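Local coordinates for DUF574 domain-containing protein (Thermobifida fusca, PDB 2QE6), which probably acts as a methyltransferase that uses S-adenosylmethionine, which it holds in a Rossmann-like pocket, though its substrate is not known, at residues 14-19 with 113-118; 27-30 with 35-38; 59-64 with 193-198; 245-250 with 267-272. The protein carries 1 engineered substitution. All coordinates share one frame; numbering follows the deposited sequence.

Contact 1: residues 14-19 with 113-118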
loop_
_atom_site.group_PDB
_atom_site.type_symbol
_atom_site.label_atom_id
_atom_site.label_comp_id
_atom_site.label_asym_id
_atom_site.label_seq_id
_atom_site.Cartn_x
_atom_site.Cartn_y
_atom_site.Cartn_z
ATOM N N PRO A 14 6.322 23.065 -8.644
ATOM C CA PRO A 14 6.201 24.083 -7.590
ATOM C C PRO A 14 4.741 24.420 -7.238
ATOM O O PRO A 14 4.455 24.729 -6.085
ATOM C CB PRO A 14 6.907 25.302 -8.187
ATOM C CG PRO A 14 7.729 24.784 -9.298
ATOM C CD PRO A 14 7.071 23.561 -9.812
ATOM N N GLY A 15 3.830 24.336 -8.212
ATOM C CA GLY A 15 2.398 24.554 -7.957
ATOM C C GLY A 15 1.753 23.579 -6.965
ATOM O O GLY A 15 0.632 23.804 -6.532
ATOM N N LEU A 16 2.432 22.477 -6.634
ATOM C CA LEU A 16 1.906 21.471 -5.677
ATOM C C LEU A 16 2.500 21.639 -4.272
ATOM O O LEU A 16 2.082 20.949 -3.339
ATOM C CB LEU A 16 2.170 20.047 -6.191
ATOM C CG LEU A 16 1.476 19.570 -7.485
ATOM C CD1 LEU A 16 1.918 18.143 -7.878
ATOM C CD2 LEU A 16 -0.031 19.619 -7.343
ATOM N N ASP A 17 3.451 22.564 -4.120
ATOM C CA ASP A 17 4.105 22.861 -2.829
ATOM C C ASP A 17 3.304 23.918 -2.053
ATOM O O ASP A 17 3.398 25.124 -2.367
ATOM C CB ASP A 17 5.539 23.382 -3.074
ATOM C CG ASP A 17 6.350 23.580 -1.785
ATOM O OD1 ASP A 17 5.825 23.327 -0.665
ATOM O OD2 ASP A 17 7.538 23.995 -1.893
ATOM N N PHE A 18 2.540 23.483 -1.048
ATOM C CA PHE A 18 1.871 24.422 -0.122
ATOM C C PHE A 18 2.566 24.496 1.234
ATOM O O PHE A 18 1.944 24.846 2.244
ATOM C CB PHE A 18 0.398 24.033 0.041
ATOM C CG PHE A 18 -0.340 24.000 -1.256
ATOM C CD1 PHE A 18 -0.341 22.853 -2.037
ATOM C CD2 PHE A 18 -0.987 25.133 -1.725
ATOM C CE1 PHE A 18 -0.997 22.826 -3.261
ATOM C CE2 PHE A 18 -1.645 25.117 -2.947
ATOM C CZ PHE A 18 -1.646 23.952 -3.718
ATOM N N SER A 19 3.856 24.140 1.248
ATOM C CA SER A 19 4.638 24.065 2.473
ATOM C C SER A 19 3.919 23.211 3.509
ATOM O O SER A 19 3.907 23.541 4.692
ATOM C CB SER A 19 4.882 25.482 3.022
ATOM O OG SER A 19 5.313 26.368 1.997
ATOM N N ASP A 113 -2.841 11.987 -3.554
ATOM C CA ASP A 113 -1.840 13.006 -3.878
ATOM C C ASP A 113 -1.810 13.194 -5.382
ATOM O O ASP A 113 -1.428 12.299 -6.066
ATOM C CB ASP A 113 -0.436 12.565 -3.372
ATOM C CG ASP A 113 0.573 13.700 -3.354
ATOM O OD1 ASP A 113 0.407 14.634 -4.190
ATOM O OD2 ASP A 113 1.554 13.648 -2.547
ATOM N N PRO A 114 -2.149 14.389 -5.882
ATOM C CA PRO A 114 -2.054 14.672 -7.303
ATOM C C PRO A 114 -0.671 14.500 -7.912
ATOM O O PRO A 114 -0.568 14.336 -9.122
ATOM C CB PRO A 114 -2.478 16.130 -7.408
ATOM C CG PRO A 114 -2.591 16.643 -6.057
ATOM C CD PRO A 114 -2.681 15.532 -5.117
HETATM N N MSE A 115 0.395 14.577 -7.113
HETATM C CA MSE A 115 1.717 14.319 -7.638
HETATM C C MSE A 115 1.875 12.901 -8.211
HETATM O O MSE A 115 2.668 12.710 -9.128
HETATM C CB MSE A 115 2.830 14.583 -6.611
HETATM C CG MSE A 115 4.198 14.736 -7.299
HETATM SE SE MSE A 115 5.566 15.000 -5.983
HETATM C CE MSE A 115 5.099 16.850 -5.587
ATOM N N VAL A 116 1.139 11.936 -7.681
ATOM C CA VAL A 116 1.181 10.533 -8.156
ATOM C C VAL A 116 0.665 10.481 -9.597
ATOM O O VAL A 116 1.330 9.954 -10.521
ATOM C CB VAL A 116 0.372 9.582 -7.194
ATOM C CG1 VAL A 116 0.285 8.148 -7.738
ATOM C CG2 VAL A 116 0.987 9.563 -5.811
ATOM N N LEU A 117 -0.482 11.108 -9.821
ATOM C CA LEU A 117 -1.002 11.225 -11.195
ATOM C C LEU A 117 -0.062 12.014 -12.091
ATOM O O LEU A 117 0.176 11.636 -13.243
ATOM C CB LEU A 117 -2.388 11.867 -11.217
ATOM C CG LEU A 117 -3.064 12.084 -12.580
ATOM C CD1 LEU A 117 -3.009 10.828 -13.504
ATOM C CD2 LEU A 117 -4.508 12.598 -12.387
ATOM N N THR A 118 0.476 13.121 -11.583
ATOM C CA THR A 118 1.332 13.938 -12.414
ATOM C C THR A 118 2.608 13.219 -12.854
ATOM O O THR A 118 3.022 13.344 -14.001
ATOM C CB THR A 118 1.668 15.282 -11.741
ATOM O OG1 THR A 118 0.446 15.885 -11.325
ATOM C CG2 THR A 118 2.370 16.214 -12.734
#
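L16 reaches from the 3-10 turn 14-16 onto the first turn of helix 114-124, and its two methyl groups pack unequally. CD1 makes the close contact. It lies 3.8 Å from CA of M115, a selenomethionine, and 3.9 Å from CB of the same residue. The M115 chain bends at its third torsion (-75°), which brings CE to 4.1 Å from L16 CD1, so one methyl rests against both the base and the curled end of M115. P12, R25 and F37 also touch M115, which is buried. The outer side is looser: CD2 of L16 passes alongside the ring of P114, whose CG is 4.1 Å away, and CD1 comes no closer than 4.4 Å to OG1 of T118. Both P114 and T118 are exposed to solvent. Polar groups of the helix start are used locally. D113 is the N-cap and takes M115 N on OD1 (2.9 Å), the donor lying above the carboxylate plane; OD1 also forms a salt bridge with R25, and OD2 is bonded to T22. The T118 hydroxyl turns back to P114 O, which also accepts from T118 N. Since R25 bonds to L16 O as well, it ties the turn to the capping aspartate indirectly. The contact itself is mainly apolar: one leucine rests on a helix start where D113 OD1 and OD2 and T118 OG1 already have partners.

Contact 2: residues 27-30 with 35-38; sequences YDAL and DNFE. With SAM (S-adenosylmethionine), chain F.
D28 points at the loop 35-38 and A29 touches it, while Y27, one position earlier on helix 23-30, turns to the bound S-adenosylmethionine. With CG of Y27 anti to the backbone N (chi1 -175°), the ring extends beneath the methionine half of the cofactor: SD lies 3.6 Å above one face, near the rim, and the transferable methyl CE is 3.5 Å from CD2. At the far end, OH donates a weak bond to the carboxylate O of the cofactor (2.8 Å), and it is also bonded to ND2 of N61. A leucine in place of Y27 would probably leave that carboxylate with one grip fewer and deprive the sulfonium of the aromatic face beside it. D28 follows, its carboxylate directed at the loop. OD2 takes two donors: D35 N at 2.8 Å, weak and strongly bent, and ND2 of N36 at 3.0 Å, which arrives on the anti side, 22° out of the carboxylate plane. The carboxylate and amide planes are 44° apart. A29 contributes its CA, 3.6 Å from ND2 of N36. That amide nitrogen also reaches G33 O, and OD1 of N36 bonds to R41 of the next helix; the D35 carboxylate turns elsewhere, its OD1 to W11 NE1. D28 therefore bonds the last turn of the helix back to the loop that leaves it. The chemistry implies a buried carboxylate whose OD2 is partly stabilised by two neutral N-H donors, one of them weakly, next to a tyrosine that lines the cofactor pocket.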
loop_
_atom_site.group_PDB
_atom_site.type_symbol
_atom_site.label_atom_id
_atom_site.label_comp_id
_atom_site.label_asym_id
_atom_site.label_seq_id
_atom_site.Cartn_x
_atom_site.Cartn_y
_atom_site.Cartn_z
ATOM N N TYR A 27 6.689 9.397 2.589
ATOM C CA TYR A 27 7.077 8.000 2.364
ATOM C C TYR A 27 8.113 7.966 1.259
ATOM O O TYR A 27 9.109 7.288 1.368
ATOM C CB TYR A 27 5.840 7.215 1.996
ATOM C CG TYR A 27 6.020 5.758 1.832
ATOM C CD1 TYR A 27 6.102 4.922 2.919
ATOM C CD2 TYR A 27 6.058 5.196 0.576
ATOM C CE1 TYR A 27 6.256 3.514 2.757
ATOM C CE2 TYR A 27 6.206 3.805 0.400
ATOM C CZ TYR A 27 6.302 2.975 1.506
ATOM O OH TYR A 27 6.433 1.606 1.358
ATOM N N ASP A 28 7.922 8.764 0.222
ATOM C CA ASP A 28 8.918 8.869 -0.847
ATOM C C ASP A 28 10.297 9.329 -0.287
ATOM O O ASP A 28 11.341 8.788 -0.611
ATOM C CB ASP A 28 8.448 9.883 -1.860
ATOM C CG ASP A 28 9.322 9.897 -3.067
ATOM O OD1 ASP A 28 9.316 8.844 -3.728
ATOM O OD2 ASP A 28 10.030 10.908 -3.294
ATOM N N ALA A 29 10.272 10.356 0.546
ATOM C CA ALA A 29 11.456 10.853 1.231
ATOM C C ALA A 29 12.099 9.717 2.066
ATOM O O ALA A 29 13.299 9.519 2.016
ATOM C CB ALA A 29 11.072 12.071 2.116
ATOM N N LEU A 30 11.305 8.966 2.829
ATOM C CA LEU A 30 11.830 7.824 3.589
ATOM C C LEU A 30 12.568 6.809 2.730
ATOM O O LEU A 30 13.570 6.266 3.175
ATOM C CB LEU A 30 10.743 7.102 4.356
ATOM C CG LEU A 30 10.221 7.851 5.569
ATOM C CD1 LEU A 30 9.050 7.085 6.195
ATOM C CD2 LEU A 30 11.345 8.096 6.616
ATOM N N ASP A 35 10.538 12.929 -5.221
ATOM C CA ASP A 35 9.200 13.492 -5.314
ATOM C C ASP A 35 8.760 13.947 -3.946
ATOM O O ASP A 35 7.912 13.335 -3.345
ATOM C CB ASP A 35 8.203 12.460 -5.860
ATOM C CG ASP A 35 8.423 12.158 -7.346
ATOM O OD1 ASP A 35 9.479 12.554 -7.854
ATOM O OD2 ASP A 35 7.549 11.510 -7.957
ATOM N N ASN A 36 9.301 15.069 -3.495
ATOM C CA ASN A 36 8.990 15.546 -2.151
ATOM C C ASN A 36 9.472 16.997 -2.037
ATOM O O ASN A 36 10.266 17.453 -2.851
ATOM C CB ASN A 36 9.625 14.623 -1.076
ATOM C CG ASN A 36 11.090 14.278 -1.362
ATOM O OD1 ASN A 36 11.956 15.119 -1.245
ATOM N ND2 ASN A 36 11.363 13.017 -1.702
ATOM N N PHE A 37 8.960 17.724 -1.069
ATOM C CA PHE A 37 9.445 19.079 -0.823
ATOM C C PHE A 37 10.067 19.148 0.585
ATOM O O PHE A 37 10.082 18.159 1.363
ATOM C CB PHE A 37 8.310 20.109 -0.963
ATOM C CG PHE A 37 7.715 20.194 -2.344
ATOM C CD1 PHE A 37 8.433 20.746 -3.398
ATOM C CD2 PHE A 37 6.417 19.731 -2.583
ATOM C CE1 PHE A 37 7.878 20.830 -4.665
ATOM C CE2 PHE A 37 5.850 19.819 -3.836
ATOM C CZ PHE A 37 6.600 20.373 -4.895
ATOM N N GLU A 38 10.550 20.331 0.941
ATOM C CA GLU A 38 11.282 20.458 2.162
ATOM C C GLU A 38 10.433 20.052 3.373
ATOM O O GLU A 38 10.931 19.357 4.263
ATOM C CB GLU A 38 11.877 21.845 2.339
ATOM C CG GLU A 38 13.056 21.786 3.258
ATOM C CD GLU A 38 13.579 23.155 3.614
ATOM O OE1 GLU A 38 13.302 24.131 2.892
ATOM O OE2 GLU A 38 14.269 23.235 4.625
HETATM N N SAM F . 1.042 1.654 -1.117
HETATM C CA SAM F . 2.449 2.216 -1.150
HETATM C C SAM F . 3.380 1.274 -0.419
HETATM O O SAM F . 4.571 1.232 -0.711
HETATM O OXT SAM F . 2.952 0.562 0.498
HETATM C CB SAM F . 2.643 3.606 -0.514
HETATM C CG SAM F . 2.376 3.700 0.997
HETATM S SD SAM F . 2.405 5.380 1.706
HETATM C CE SAM F . 2.790 6.238 0.161
HETATM C "C5'" SAM F . 0.617 5.624 1.699
HETATM C "C4'" SAM F . -0.110 6.117 0.441
HETATM O "O4'" SAM F . -1.524 6.003 0.636
HETATM C "C3'" SAM F . 0.143 7.596 0.108
HETATM O "O3'" SAM F . 0.552 7.757 -1.238
HETATM C "C2'" SAM F . -1.158 8.330 0.392
HETATM O "O2'" SAM F . -1.348 9.535 -0.360
HETATM C "C1'" SAM F . -2.147 7.197 0.139
HETATM N N9 SAM F . -3.405 7.452 0.842
HETATM C C8 SAM F . -3.644 7.560 2.211
HETATM N N7 SAM F . -4.970 7.792 2.399
HETATM C C5 SAM F . -5.568 7.814 1.166
HETATM C C6 SAM F . -6.906 7.986 0.782
HETATM N N6 SAM F . -7.854 8.210 1.733
HETATM N N1 SAM F . -7.192 7.944 -0.572
HETATM C C2 SAM F . -6.195 7.728 -1.546
HETATM N N3 SAM F . -4.867 7.566 -1.163
HETATM C C4 SAM F . -4.586 7.600 0.181
#

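Contact 3: residues 59-64 with 193-198; sequences IENRKV and FMTSLV. With SAM (S-adenosylmethionine), chain F.
N61 and T195 are joined by a short hydrogen bond beside the carboxylate of the cofactor. In N61, CG stands anti to the backbone N (chi1 -170°), which carries the amide from CB off the helix toward strand 191-197. CG lies 3.6 Å from OG1 of T195, and from here the amide divides. OD1 accepts from that hydroxyl at 2.6 Å, the donor tilted 17° from the carbonyl plane. ND2 gives a weak, bent bond to OXT of S-adenosylmethionine (2.8 Å). T195 in turn accepts from G165 N, so it is a second-shell residue that fixes which way the amide is turned. With an alanine here, OXT would probably lose this donor, T195 OG1 its acceptor and Y27 OH its amide partner. The neighbouring R62 takes the other carboxylate oxygen, NH1 lying 2.7 Å from the cofactor O. One turn on, CG1 of V64 lies 4.0 Å from CG2 of T195, the two side chains pointing opposite ways as they pass, and the F193 ring points its edge at V64 O, CZ 3.3 Å away. Residues 59-64 of helix 54-75 run nearly antiparallel to residues 193-197, at 170°, their axes 10.2 Å apart at the closest. The helix packs on one face of the sheet, where V64 also touches A267 of the adjacent strand 265-271, while S196 and V198 meet helix 224-229.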
loop_
_atom_site.group_PDB
_atom_site.type_symbol
_atom_site.label_atom_id
_atom_site.label_comp_id
_atom_site.label_asym_id
_atom_site.label_seq_id
_atom_site.Cartn_x
_atom_site.Cartn_y
_atom_site.Cartn_z
ATOM N N ILE A 59 11.380 0.357 3.709
ATOM C CA ILE A 59 12.069 -0.575 2.801
ATOM C C ILE A 59 11.426 -1.981 2.853
ATOM O O ILE A 59 11.120 -2.589 1.816
ATOM C CB ILE A 59 13.580 -0.618 3.074
ATOM C CG1 ILE A 59 14.213 0.755 2.739
ATOM C CG2 ILE A 59 14.279 -1.689 2.189
ATOM C CD1 ILE A 59 15.614 0.966 3.373
ATOM N N GLU A 60 11.213 -2.495 4.057
ATOM C CA GLU A 60 10.628 -3.811 4.199
ATOM C C GLU A 60 9.214 -3.860 3.620
ATOM O O GLU A 60 8.801 -4.891 3.123
ATOM C CB GLU A 60 10.587 -4.251 5.659
ATOM C CG GLU A 60 11.963 -4.585 6.227
ATOM C CD GLU A 60 12.730 -5.647 5.455
ATOM O OE1 GLU A 60 12.115 -6.544 4.815
ATOM O OE2 GLU A 60 13.979 -5.590 5.522
ATOM N N ASN A 61 8.477 -2.760 3.706
ATOM C CA ASN A 61 7.132 -2.692 3.131
ATOM C C ASN A 61 7.187 -2.758 1.607
ATOM O O ASN A 61 6.418 -3.493 0.977
ATOM C CB ASN A 61 6.425 -1.425 3.623
ATOM C CG ASN A 61 4.988 -1.405 3.270
ATOM O OD1 ASN A 61 4.218 -2.282 3.657
ATOM N ND2 ASN A 61 4.598 -0.386 2.545
ATOM N N ARG A 62 8.137 -2.049 1.012
ATOM C CA ARG A 62 8.342 -2.186 -0.436
ATOM C C ARG A 62 8.771 -3.581 -0.844
ATOM O O ARG A 62 8.289 -4.080 -1.835
ATOM C CB ARG A 62 9.352 -1.170 -0.959
ATOM C CG ARG A 62 8.858 0.255 -0.777
ATOM C CD ARG A 62 7.471 0.452 -1.370
ATOM N NE ARG A 62 7.481 0.152 -2.808
ATOM C CZ ARG A 62 6.536 0.514 -3.673
ATOM N NH1 ARG A 62 5.468 1.186 -3.269
ATOM N NH2 ARG A 62 6.676 0.197 -4.964
ATOM N N LYS A 63 9.680 -4.193 -0.101
ATOM C CA LYS A 63 10.090 -5.561 -0.379
ATOM C C LYS A 63 8.913 -6.563 -0.247
ATOM O O LYS A 63 8.812 -7.471 -1.036
ATOM C CB LYS A 63 11.247 -5.988 0.539
ATOM C CG LYS A 63 12.636 -5.345 0.276
ATOM C CD LYS A 63 13.564 -5.774 1.416
ATOM C CE LYS A 63 15.017 -5.513 1.205
ATOM N NZ LYS A 63 15.718 -5.837 2.512
ATOM N N VAL A 64 8.029 -6.427 0.749
ATOM C CA VAL A 64 6.888 -7.349 0.819
ATOM C C VAL A 64 5.872 -7.072 -0.277
ATOM O O VAL A 64 5.183 -7.986 -0.721
ATOM C CB VAL A 64 6.171 -7.352 2.221
ATOM C CG1 VAL A 64 5.329 -6.147 2.414
ATOM C CG2 VAL A 64 5.355 -8.612 2.394
ATOM N N PHE A 193 -4.708 -7.884 -0.404
ATOM C CA PHE A 193 -3.303 -7.773 0.077
ATOM C C PHE A 193 -3.213 -6.427 0.827
ATOM O O PHE A 193 -3.435 -5.371 0.236
ATOM C CB PHE A 193 -2.381 -7.838 -1.157
ATOM C CG PHE A 193 -0.897 -7.670 -0.898
ATOM C CD1 PHE A 193 -0.330 -7.811 0.361
ATOM C CD2 PHE A 193 -0.038 -7.458 -1.988
ATOM C CE1 PHE A 193 1.049 -7.717 0.550
ATOM C CE2 PHE A 193 1.340 -7.336 -1.800
ATOM C CZ PHE A 193 1.887 -7.489 -0.519
HETATM N N MSE A 194 -2.966 -6.458 2.144
HETATM C CA MSE A 194 -2.796 -5.239 2.898
HETATM C C MSE A 194 -1.553 -5.279 3.775
HETATM O O MSE A 194 -1.116 -6.356 4.196
HETATM C CB MSE A 194 -4.003 -5.020 3.829
HETATM C CG MSE A 194 -5.330 -5.165 3.119
HETATM SE SE MSE A 194 -6.785 -4.436 4.181
HETATM C CE MSE A 194 -7.084 -5.904 5.445
ATOM N N THR A 195 -0.998 -4.109 4.087
ATOM C CA THR A 195 0.020 -4.031 5.127
ATOM C C THR A 195 -0.400 -2.876 6.034
ATOM O O THR A 195 -1.171 -2.020 5.632
ATOM C CB THR A 195 1.434 -3.875 4.604
ATOM O OG1 THR A 195 1.641 -2.520 4.165
ATOM C CG2 THR A 195 1.717 -4.888 3.502
ATOM N N SER A 196 0.131 -2.842 7.235
ATOM C CA SER A 196 -0.354 -1.901 8.226
ATOM C C SER A 196 0.689 -1.731 9.310
ATOM O O SER A 196 1.308 -2.694 9.727
ATOM C CB SER A 196 -1.610 -2.426 8.884
ATOM O OG SER A 196 -2.080 -1.516 9.924
ATOM N N LEU A 197 0.825 -0.501 9.789
ATOM C CA LEU A 197 1.396 -0.235 11.073
ATOM C C LEU A 197 0.699 -1.088 12.134
ATOM O O LEU A 197 -0.544 -1.133 12.200
ATOM C CB LEU A 197 1.251 1.269 11.355
ATOM C CG LEU A 197 1.819 1.905 12.624
ATOM C CD1 LEU A 197 3.340 1.638 12.817
ATOM C CD2 LEU A 197 1.508 3.383 12.526
ATOM N N VAL A 198 1.492 -1.736 12.997
ATOM C CA VAL A 198 0.966 -2.753 13.936
ATOM C C VAL A 198 1.231 -2.285 15.359
ATOM O O VAL A 198 2.180 -1.560 15.611
ATOM C CB VAL A 198 1.565 -4.192 13.670
ATOM C CG1 VAL A 198 3.030 -4.280 14.089
ATOM C CG2 VAL A 198 0.709 -5.281 14.371
HETATM N N SAM F . 1.042 1.654 -1.117
HETATM C CA SAM F . 2.449 2.216 -1.150
HETATM C C SAM F . 3.380 1.274 -0.419
HETATM O O SAM F . 4.571 1.232 -0.711
HETATM O OXT SAM F . 2.952 0.562 0.498
HETATM C CB SAM F . 2.643 3.606 -0.514
HETATM C CG SAM F . 2.376 3.700 0.997
HETATM S SD SAM F . 2.405 5.380 1.706
HETATM C CE SAM F . 2.790 6.238 0.161
HETATM C "C5'" SAM F . 0.617 5.624 1.699
HETATM C "C4'" SAM F . -0.110 6.117 0.441
HETATM O "O4'" SAM F . -1.524 6.003 0.636
HETATM C "C3'" SAM F . 0.143 7.596 0.108
HETATM O "O3'" SAM F . 0.552 7.757 -1.238
HETATM C "C2'" SAM F . -1.158 8.330 0.392
HETATM O "O2'" SAM F . -1.348 9.535 -0.360
HETATM C "C1'" SAM F . -2.147 7.197 0.139
HETATM N N9 SAM F . -3.405 7.452 0.842
HETATM C C8 SAM F . -3.644 7.560 2.211
HETATM N N7 SAM F . -4.970 7.792 2.399
HETATM C C5 SAM F . -5.568 7.814 1.166
HETATM C C6 SAM F . -6.906 7.986 0.782
HETATM N N6 SAM F . -7.854 8.210 1.733
HETATM N N1 SAM F . -7.192 7.944 -0.572
HETATM C C2 SAM F . -6.195 7.728 -1.546
HETATM N N3 SAM F . -4.867 7.566 -1.163
HETATM C C4 SAM F . -4.586 7.600 0.181
#

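Contact 4: residues 245-250 with 267-272; sequences ALWRPD and AGIGRK
The chi1 of W247 (-166°) swings the indole away from the backbone N, beside the carbonyl carbon, and chi2 (93°) sets it crosswise, while I269 keeps CG1 anti to its own carbonyl carbon (chi1 -66°); together these bring the benzo end of the indole to the tip of the isoleucine. CD1 of I269 lies 3.6 Å from CZ2 and 3.7 Å from CH2 of W247, the two side chains crossing at about a right angle. At the near end, CB of W247 meets CB of A267 at 4.2 Å. G268, between A267 and I269 in the strand, adds only a slight backbone contact. The polar edge of the indole is served by a water lying in the ring plane, which accepts from W247 NE1 (3.0 Å) and from I269 N (3.0 Å) and so bridges side chain and strand. Over one face of the indole lies CG of R248. V64 of helix 54-75 touches both W247 and A267, and V242 and P239 of strand 235-243 also pack on the indole. W247 thus packs the connection between strands 235-243 and 265-271 against the sheet, at its antiparallel end, in the 3-2-1-4-5-7-6 order characteristic of class I methyltransferases.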
loop_
_atom_site.group_PDB
_atom_site.type_symbol
_atom_site.label_atom_id
_atom_site.label_comp_id
_atom_site.label_asym_id
_atom_site.label_seq_id
_atom_site.Cartn_x
_atom_site.Cartn_y
_atom_site.Cartn_z
ATOM N N ALA A 245 8.755 -8.472 7.141
ATOM C CA ALA A 245 9.946 -9.198 6.686
ATOM C C ALA A 245 9.777 -10.749 6.756
ATOM O O ALA A 245 10.551 -11.493 6.146
ATOM C CB ALA A 245 11.145 -8.777 7.494
ATOM N N LEU A 246 8.780 -11.192 7.535
ATOM C CA LEU A 246 8.485 -12.604 7.751
ATOM C C LEU A 246 7.483 -13.158 6.723
ATOM O O LEU A 246 7.205 -14.359 6.707
ATOM C CB LEU A 246 7.933 -12.804 9.184
ATOM C CG LEU A 246 8.833 -12.441 10.368
ATOM C CD1 LEU A 246 8.163 -12.766 11.731
ATOM C CD2 LEU A 246 10.185 -13.138 10.286
ATOM N N TRP A 247 6.945 -12.305 5.853
ATOM C CA TRP A 247 5.943 -12.774 4.892
ATOM C C TRP A 247 6.628 -13.370 3.674
ATOM O O TRP A 247 7.159 -12.636 2.863
ATOM C CB TRP A 247 4.945 -11.667 4.484
ATOM C CG TRP A 247 3.724 -12.251 3.777
ATOM C CD1 TRP A 247 2.556 -12.601 4.354
ATOM C CD2 TRP A 247 3.591 -12.568 2.378
ATOM N NE1 TRP A 247 1.699 -13.117 3.416
ATOM C CE2 TRP A 247 2.310 -13.119 2.196
ATOM C CE3 TRP A 247 4.432 -12.469 1.286
ATOM C CZ2 TRP A 247 1.855 -13.557 0.963
ATOM C CZ3 TRP A 247 3.976 -12.910 0.048
ATOM C CH2 TRP A 247 2.703 -13.434 -0.099
ATOM N N ARG A 248 6.595 -14.705 3.571
ATOM C CA ARG A 248 7.258 -15.431 2.497
ATOM C C ARG A 248 8.561 -14.812 2.073
ATOM O O ARG A 248 8.698 -14.361 0.939
ATOM C CB ARG A 248 6.320 -15.546 1.278
ATOM C CG ARG A 248 4.992 -16.215 1.626
ATOM C CD ARG A 248 4.292 -16.769 0.407
ATOM N NE ARG A 248 3.020 -17.369 0.798
ATOM C CZ ARG A 248 2.383 -18.290 0.091
ATOM N NH1 ARG A 248 2.878 -18.703 -1.073
ATOM N NH2 ARG A 248 1.240 -18.783 0.541
ATOM N N PRO A 249 9.558 -14.836 2.957
ATOM C CA PRO A 249 10.835 -14.205 2.665
ATOM C C PRO A 249 11.585 -14.936 1.561
ATOM O O PRO A 249 11.422 -16.142 1.414
ATOM C CB PRO A 249 11.605 -14.294 3.988
ATOM C CG PRO A 249 10.907 -15.225 4.814
ATOM C CD PRO A 249 9.538 -15.487 4.265
ATOM N N ASP A 250 12.364 -14.219 0.767
ATOM C CA ASP A 250 13.170 -14.882 -0.264
ATOM C C ASP A 250 14.664 -14.653 0.004
ATOM O O ASP A 250 15.478 -14.500 -0.899
ATOM C CB ASP A 250 12.710 -14.518 -1.705
ATOM C CG ASP A 250 12.652 -13.028 -1.981
ATOM O OD1 ASP A 250 13.335 -12.235 -1.310
ATOM O OD2 ASP A 250 11.921 -12.646 -2.908
ATOM N N ALA A 267 1.997 -7.683 7.323
ATOM C CA ALA A 267 1.457 -7.932 6.000
ATOM C C ALA A 267 0.536 -9.167 6.080
ATOM O O ALA A 267 0.776 -10.075 6.882
ATOM C CB ALA A 267 2.593 -8.224 5.002
ATOM N N GLY A 268 -0.485 -9.199 5.219
ATOM C CA GLY A 268 -1.348 -10.363 5.061
ATOM C C GLY A 268 -1.957 -10.358 3.668
ATOM O O GLY A 268 -2.176 -9.309 3.094
ATOM N N ILE A 269 -2.196 -11.542 3.129
ATOM C CA ILE A 269 -2.949 -11.713 1.894
ATOM C C ILE A 269 -4.013 -12.775 2.169
ATOM O O ILE A 269 -3.715 -13.833 2.727
ATOM C CB ILE A 269 -2.086 -12.174 0.722
ATOM C CG1 ILE A 269 -1.083 -11.097 0.336
ATOM C CG2 ILE A 269 -2.975 -12.486 -0.522
ATOM C CD1 ILE A 269 -0.314 -11.434 -0.917
ATOM N N GLY A 270 -5.252 -12.460 1.830
ATOM C CA GLY A 270 -6.373 -13.369 2.006
ATOM C C GLY A 270 -7.097 -13.609 0.699
ATOM O O GLY A 270 -7.177 -12.713 -0.150
ATOM N N ARG A 271 -7.651 -14.809 0.556
ATOM C CA ARG A 271 -8.345 -15.212 -0.659
ATOM C C ARG A 271 -9.858 -15.293 -0.401
ATOM O O ARG A 271 -10.291 -15.830 0.599
ATOM C CB ARG A 271 -7.802 -16.561 -1.124
ATOM C CG ARG A 271 -8.356 -17.063 -2.433
ATOM C CD ARG A 271 -7.774 -18.401 -2.790
ATOM N NE ARG A 271 -8.118 -19.434 -1.820
ATOM C CZ ARG A 271 -9.237 -20.151 -1.849
ATOM N NH1 ARG A 271 -10.117 -19.968 -2.803
ATOM N NH2 ARG A 271 -9.470 -21.052 -0.915
ATOM N N LYS A 272 -10.651 -14.752 -1.320
ATOM C CA LYS A 272 -12.108 -14.850 -1.257
ATOM C C LYS A 272 -12.528 -16.219 -1.716
ATOM O O LYS A 272 -12.141 -16.661 -2.772
ATOM C CB LYS A 272 -12.780 -13.778 -2.146
ATOM C CG LYS A 272 -14.242 -13.704 -1.953
ATOM C CD LYS A 272 -14.853 -12.436 -2.537
ATOM C CE LYS A 272 -16.286 -12.212 -2.062
ATOM N NZ LYS A 272 -16.830 -10.919 -2.616
HETATM O O HOH W 1 -0.955 -13.904 4.475
#

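The four contacts run from one end of the molecule to the other, contacts 1 and 4 lying on opposite sides of the chain's centre with their own centres 32 Å apart. Contact 2 is nested in the loop closed by contact 1, and the two touch through F37, D35 and M115. Contact 3 follows contact 2 along the chain and alternates with contact 1; both contacts 2 and 3 touch S-adenosylmethionine, and Y27 and N61 link them. Contact 4 comes last, centred 9 Å from contact 3, on the neighbouring strand of the same sheet. Helices 23-30 and 54-75 thus hold the cofactor's methionine end, strand 191-197 standing behind N61; contact 1 packs near the surface, contact 4 is buried.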